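Long-range contacts in possible adhesin (Caldicellulosiruptor kronotskyensis, PDB 4WA0), which probably mediates attachment of the thermophilic bacterium to cellulose as a tapirin, represented here by its C-terminal beta-helix domain: residues D9-S14 and L335-P340; C164-V169 and L185-D190. One frame throughout, in Å; residues are numbered along the deposited sequence. Where two conformers were deposited one is given.

Contact 1 of 2, residues D9-S14 and L335-P340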
# COMPACT_ATOMS: atom_id res chain seq x y z
N ASP A 9 4.33 13.35 4.25
CA ASP A 9 3.09 13.20 3.41
C ASP A 9 2.45 11.88 3.55
O ASP A 9 1.41 11.53 2.83
CB ASP A 9 3.49 13.44 1.96
CG ASP A 9 4.01 14.88 1.73
OD1 ASP A 9 3.65 15.74 2.56
OD2 ASP A 9 4.88 15.10 0.81
N TYR A 10 3.12 11.04 4.36
CA TYR A 10 2.72 9.67 4.42
C TYR A 10 1.94 9.40 5.68
O TYR A 10 2.34 9.83 6.76
CB TYR A 10 3.95 8.73 4.33
CG TYR A 10 4.42 8.66 2.90
CD1 TYR A 10 5.27 9.62 2.40
CD2 TYR A 10 3.98 7.68 2.03
CE1 TYR A 10 5.68 9.60 1.09
CE2 TYR A 10 4.40 7.64 0.70
CZ TYR A 10 5.24 8.63 0.26
OH TYR A 10 5.68 8.71 -1.05
N ALA A 11 0.85 8.67 5.54
CA ALA A 11 0.13 8.15 6.69
C ALA A 11 1.05 7.16 7.44
O ALA A 11 1.13 7.13 8.71
CB ALA A 11 -1.10 7.47 6.28
N ILE A 12 1.70 6.31 6.64
CA ILE A 12 2.66 5.33 7.18
C ILE A 12 3.89 5.36 6.24
O ILE A 12 3.77 5.08 5.04
CB ILE A 12 2.10 3.91 7.26
CG1 ILE A 12 0.84 3.84 8.10
CG2 ILE A 12 3.13 2.95 7.82
CD1 ILE A 12 0.15 2.54 8.01
N PHE A 13 5.04 5.72 6.80
CA PHE A 13 6.30 5.70 6.07
C PHE A 13 7.26 4.71 6.75
O PHE A 13 7.53 4.83 7.95
CB PHE A 13 6.89 7.09 6.00
CG PHE A 13 8.19 7.14 5.26
CD1 PHE A 13 9.39 6.76 5.89
CD2 PHE A 13 8.21 7.57 3.94
CE1 PHE A 13 10.55 6.76 5.14
CE2 PHE A 13 9.37 7.57 3.21
CZ PHE A 13 10.54 7.18 3.82
N SER A 14 7.78 3.74 6.04
CA SER A 14 8.74 2.81 6.58
C SER A 14 10.01 2.80 5.74
O SER A 14 10.00 2.43 4.55
CB SER A 14 8.12 1.42 6.59
OG SER A 14 8.98 0.43 7.19
N LEU A 335 -6.35 4.77 11.28
CA LEU A 335 -5.44 5.90 11.10
C LEU A 335 -5.99 6.86 10.02
O LEU A 335 -6.04 6.52 8.83
CB LEU A 335 -4.03 5.43 10.79
CG LEU A 335 -2.96 6.46 10.38
CD1 LEU A 335 -2.76 7.50 11.49
CD2 LEU A 335 -1.65 5.74 10.02
N LYS A 336 -6.37 8.05 10.47
CA LYS A 336 -6.77 9.10 9.56
C LYS A 336 -5.58 10.00 9.42
O LYS A 336 -5.17 10.68 10.37
CB LYS A 336 -7.93 9.91 10.10
CG LYS A 336 -8.31 11.06 9.19
CD LYS A 336 -9.40 10.71 8.23
CE LYS A 336 -10.52 11.72 8.21
NZ LYS A 336 -10.17 13.02 7.58
N TYR A 337 -5.04 10.05 8.23
CA TYR A 337 -3.87 10.90 7.99
C TYR A 337 -4.11 12.38 8.27
O TYR A 337 -5.13 12.94 7.83
CB TYR A 337 -3.39 10.75 6.56
CG TYR A 337 -2.29 11.75 6.21
CD1 TYR A 337 -1.02 11.59 6.73
CD2 TYR A 337 -2.52 12.81 5.38
CE1 TYR A 337 -0.03 12.50 6.42
CE2 TYR A 337 -1.52 13.72 5.08
CZ TYR A 337 -0.25 13.57 5.63
OH TYR A 337 0.80 14.47 5.31
N GLN A 338 -3.15 13.04 8.93
CA GLN A 338 -3.15 14.50 9.01
C GLN A 338 -1.73 14.97 8.90
O GLN A 338 -0.85 14.43 9.57
CB GLN A 338 -3.63 14.95 10.38
CG GLN A 338 -5.02 14.51 10.76
CD GLN A 338 -6.09 15.28 9.97
OE1 GLN A 338 -5.78 16.23 9.21
NE2 GLN A 338 -7.32 14.85 10.11
N MSE A 339 -1.51 16.00 8.10
CA MSE A 339 -0.18 16.61 7.97
C MSE A 339 0.20 17.28 9.26
O MSE A 339 -0.63 18.00 9.85
CB MSE A 339 -0.17 17.66 6.84
CG MSE A 339 1.14 18.42 6.72
SE MSE A 339 2.44 17.40 5.64
CE MSE A 339 2.95 19.00 4.60
N PRO A 340 1.45 17.09 9.72
CA PRO A 340 1.82 17.88 10.92
C PRO A 340 1.80 19.36 10.64
O PRO A 340 1.97 19.79 9.47
CB PRO A 340 3.24 17.40 11.26
CG PRO A 340 3.59 16.36 10.29
CD PRO A 340 2.55 16.27 9.23
O HOH W 1 0.40 16.16 3.20
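Ala11 and Tyr337 bring the two backbones within 5.0 Å, CA to CA, and from there the chains run nearly antiparallel, 156° apart end to end, spreading to 6.6 Å between the CA atoms of Asp9 and Met339. This is a corner of the parallel beta-helix: residues 9-14 turn at Ala11 and Ile12, within strand 10-14, and run on through Phe13 and Ser14, while 335-340 leaves strand 333-337 on another face. Their backbones bond to other neighbours, Ala11 to Ile314 and Ile12 to Tyr32, and across the contact it is mainly the side chains of 335-340 that lie against the backbone of 9-11. Tyr337 does most of it. Its CG stands anti to the backbone N (chi1 173°), which lays the ring lengthwise along 9-11: CD1 lies 3.6 Å from Ala11 CA, CE1 passes the carbonyl oxygen of Tyr10, and Asp9 O sits over one ring face. The methyl of Ala11 meets Tyr337 CB at 4.0 Å. Leu335 pushes a single branch into the bend; CD2 packs 3.7 Å from Ile12 CG1 and also rests close to Ala11 O, while Val26 and Met310 of the adjoining strands pack on Ala11 and Leu335. The phenol end reaches a more polar rim. Tyr337 OH is hydrogen-bonded to Leu8 O, just before the first segment, and Tyr337 OH touches Asp9 CA at 3.2 Å. A water in the plane of the ring donates to Tyr337 OH at 2.7 Å; the same water donates weakly to Asp9 OD1, 3.3 Å from the water oxygen.

Contact 2 of 2, residues C164-V169 and L185-D190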
# COMPACT_ATOMS: atom_id res chain seq x y z
N CYS A 164 0.23 -7.37 -24.58
CA CYS A 164 0.85 -8.51 -23.82
C CYS A 164 1.71 -9.29 -24.78
O CYS A 164 1.44 -9.38 -25.96
CB CYS A 164 -0.10 -9.55 -23.10
SG CYS A 164 -1.61 -8.86 -22.44
N ASN A 165 2.74 -9.91 -24.27
CA ASN A 165 3.44 -10.86 -25.09
C ASN A 165 2.68 -12.10 -25.45
O ASN A 165 2.72 -12.55 -26.59
CB ASN A 165 4.78 -11.26 -24.41
CG ASN A 165 5.61 -12.16 -25.27
OD1 ASN A 165 5.68 -13.37 -25.01
ND2 ASN A 165 6.11 -11.64 -26.36
N SER A 166 1.99 -12.68 -24.48
CA SER A 166 1.32 -13.96 -24.62
C SER A 166 0.12 -14.00 -23.69
O SER A 166 0.08 -13.29 -22.67
CB SER A 166 2.29 -15.09 -24.21
OG SER A 166 3.36 -15.21 -25.15
N LEU A 167 -0.83 -14.85 -24.07
CA LEU A 167 -2.06 -15.04 -23.35
C LEU A 167 -2.34 -16.49 -23.15
O LEU A 167 -2.23 -17.29 -24.12
CB LEU A 167 -3.19 -14.40 -24.12
CG LEU A 167 -4.56 -14.51 -23.47
CD1 LEU A 167 -4.72 -13.80 -22.13
CD2 LEU A 167 -5.64 -14.12 -24.46
N VAL A 168 -2.64 -16.91 -21.90
CA VAL A 168 -3.07 -18.23 -21.62
C VAL A 168 -4.33 -18.13 -20.80
O VAL A 168 -4.32 -17.44 -19.72
CB VAL A 168 -1.98 -19.00 -20.84
CG1 VAL A 168 -2.50 -20.31 -20.34
CG2 VAL A 168 -0.69 -19.18 -21.67
N VAL A 169 -5.38 -18.79 -21.25
CA VAL A 169 -6.64 -18.83 -20.51
C VAL A 169 -7.16 -20.29 -20.52
O VAL A 169 -7.34 -20.90 -21.59
CB VAL A 169 -7.73 -17.91 -21.15
CG1 VAL A 169 -9.03 -17.98 -20.35
CG2 VAL A 169 -7.26 -16.47 -21.30
N LEU A 185 -1.44 -8.92 -29.02
CA LEU A 185 -0.64 -9.99 -28.51
C LEU A 185 0.52 -10.17 -29.43
O LEU A 185 0.32 -10.19 -30.65
CB LEU A 185 -1.51 -11.28 -28.46
CG LEU A 185 -2.69 -11.20 -27.51
CD1 LEU A 185 -3.48 -12.46 -27.64
CD2 LEU A 185 -2.18 -11.00 -26.09
N ALA A 186 1.72 -10.29 -28.88
CA ALA A 186 2.95 -10.51 -29.69
C ALA A 186 3.01 -11.90 -30.31
O ALA A 186 3.78 -12.14 -31.18
CB ALA A 186 4.17 -10.27 -28.83
N THR A 187 2.26 -12.83 -29.76
CA THR A 187 2.22 -14.25 -30.20
C THR A 187 0.79 -14.64 -30.43
O THR A 187 -0.18 -13.83 -30.22
CB THR A 187 2.82 -15.15 -29.05
OG1 THR A 187 2.07 -14.95 -27.82
CG2 THR A 187 4.30 -14.79 -28.79
N THR A 188 0.61 -15.88 -30.85
CA THR A 188 -0.72 -16.47 -31.10
C THR A 188 -0.98 -17.61 -30.11
O THR A 188 -0.14 -18.53 -29.99
CB THR A 188 -0.86 -17.02 -32.56
OG1 THR A 188 -0.72 -15.92 -33.47
CG2 THR A 188 -2.20 -17.69 -32.75
N PRO A 189 -2.03 -17.49 -29.33
CA PRO A 189 -2.27 -18.52 -28.34
C PRO A 189 -2.77 -19.85 -28.90
O PRO A 189 -2.92 -20.04 -30.12
CB PRO A 189 -3.35 -17.95 -27.41
CG PRO A 189 -3.68 -16.61 -27.91
CD PRO A 189 -2.97 -16.36 -29.25
N ASP A 190 -2.95 -20.80 -27.98
CA ASP A 190 -3.54 -22.08 -28.31
C ASP A 190 -5.05 -22.09 -28.45
O ASP A 190 -5.76 -21.14 -28.06
CB ASP A 190 -3.00 -23.18 -27.36
CG ASP A 190 -3.55 -23.19 -25.98
OD1 ASP A 190 -4.50 -22.52 -25.59
OD2 ASP A 190 -2.98 -24.05 -25.22
O HOH W 2 -0.37 -16.07 -26.77
O HOH W 3 -2.40 -20.08 -25.01
O HOH W 4 -5.24 -22.75 -22.79
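Two hydrogen bonds hold Thr187 OG1. It donates to Asn165 O at 2.8 Å, arriving in the carbonyl plane on a lone pair with a C=O...O angle of 136°, and it accepts a hydrogen bond from a water 2.9 Å away. Placing the hydroxyl between its own backbone N and carbonyl carbon (chi1 58°) turns it back onto residues 164-169, while CG2 lies alongside Asn165 O. The water is itself held by Leu167 N, so side chain, solvent and the backbone of Leu167 form one linked group. One step earlier the backbones pair: Ala186 N donates to Cys164 O at 3.1 Å with an N-H...O angle of 155°, and Leu185 CA makes a CH...O contact to the same oxygen. That parallel bridge joins Cys164 to Leu185 in successive coils of the beta-helix, on strands 161-164 and 182-185. Beyond the corner at Asn165 the two segments are linked largely through waters. Strand 166-170 is the outermost of its sheet, and the segment opposite it has no regular structure. A second water links Leu167 O to Asp190 N, and a third joins Val169 O to Asp190 OD1. Asp190 is the N-cap of helix 191-195, whose Thr193 hydroxyl bonds to both Asp190 OD1 and Val169 N. The side chains of Leu167 and Leu185 meet at a slant: Leu185 CD1 lies 4.0 Å from Leu167 CB, and Leu185 CD2 lies 3.9 Å from Cys164 CB. Tyr206 packs on Leu185 and on Pro189, whose ring reaches over Leu167 O with Pro189 CB at 3.5 Å.

In the fold
Contacts 1 and 2 lie on opposite sides of the chain's centre, 42 Å between their centres and about 29 Å between nearest atoms. Contact 2 is nested within the long loop that contact 1 closes. Contact 1 joins the first coil, with strand 10-14, to the last, with strand 333-337, so the beginning and end of the winding meet within the solenoid; contact 2 joins neighbouring coils near one end of the solenoid, where helix 191-195 follows and strands 197-199 and 203-205 are the outermost of their sheets. Neither touches the magnesium ion, which is bound by Asp239, Val241, Ser243, Leu246 and Glu275 in a separate region of the domain.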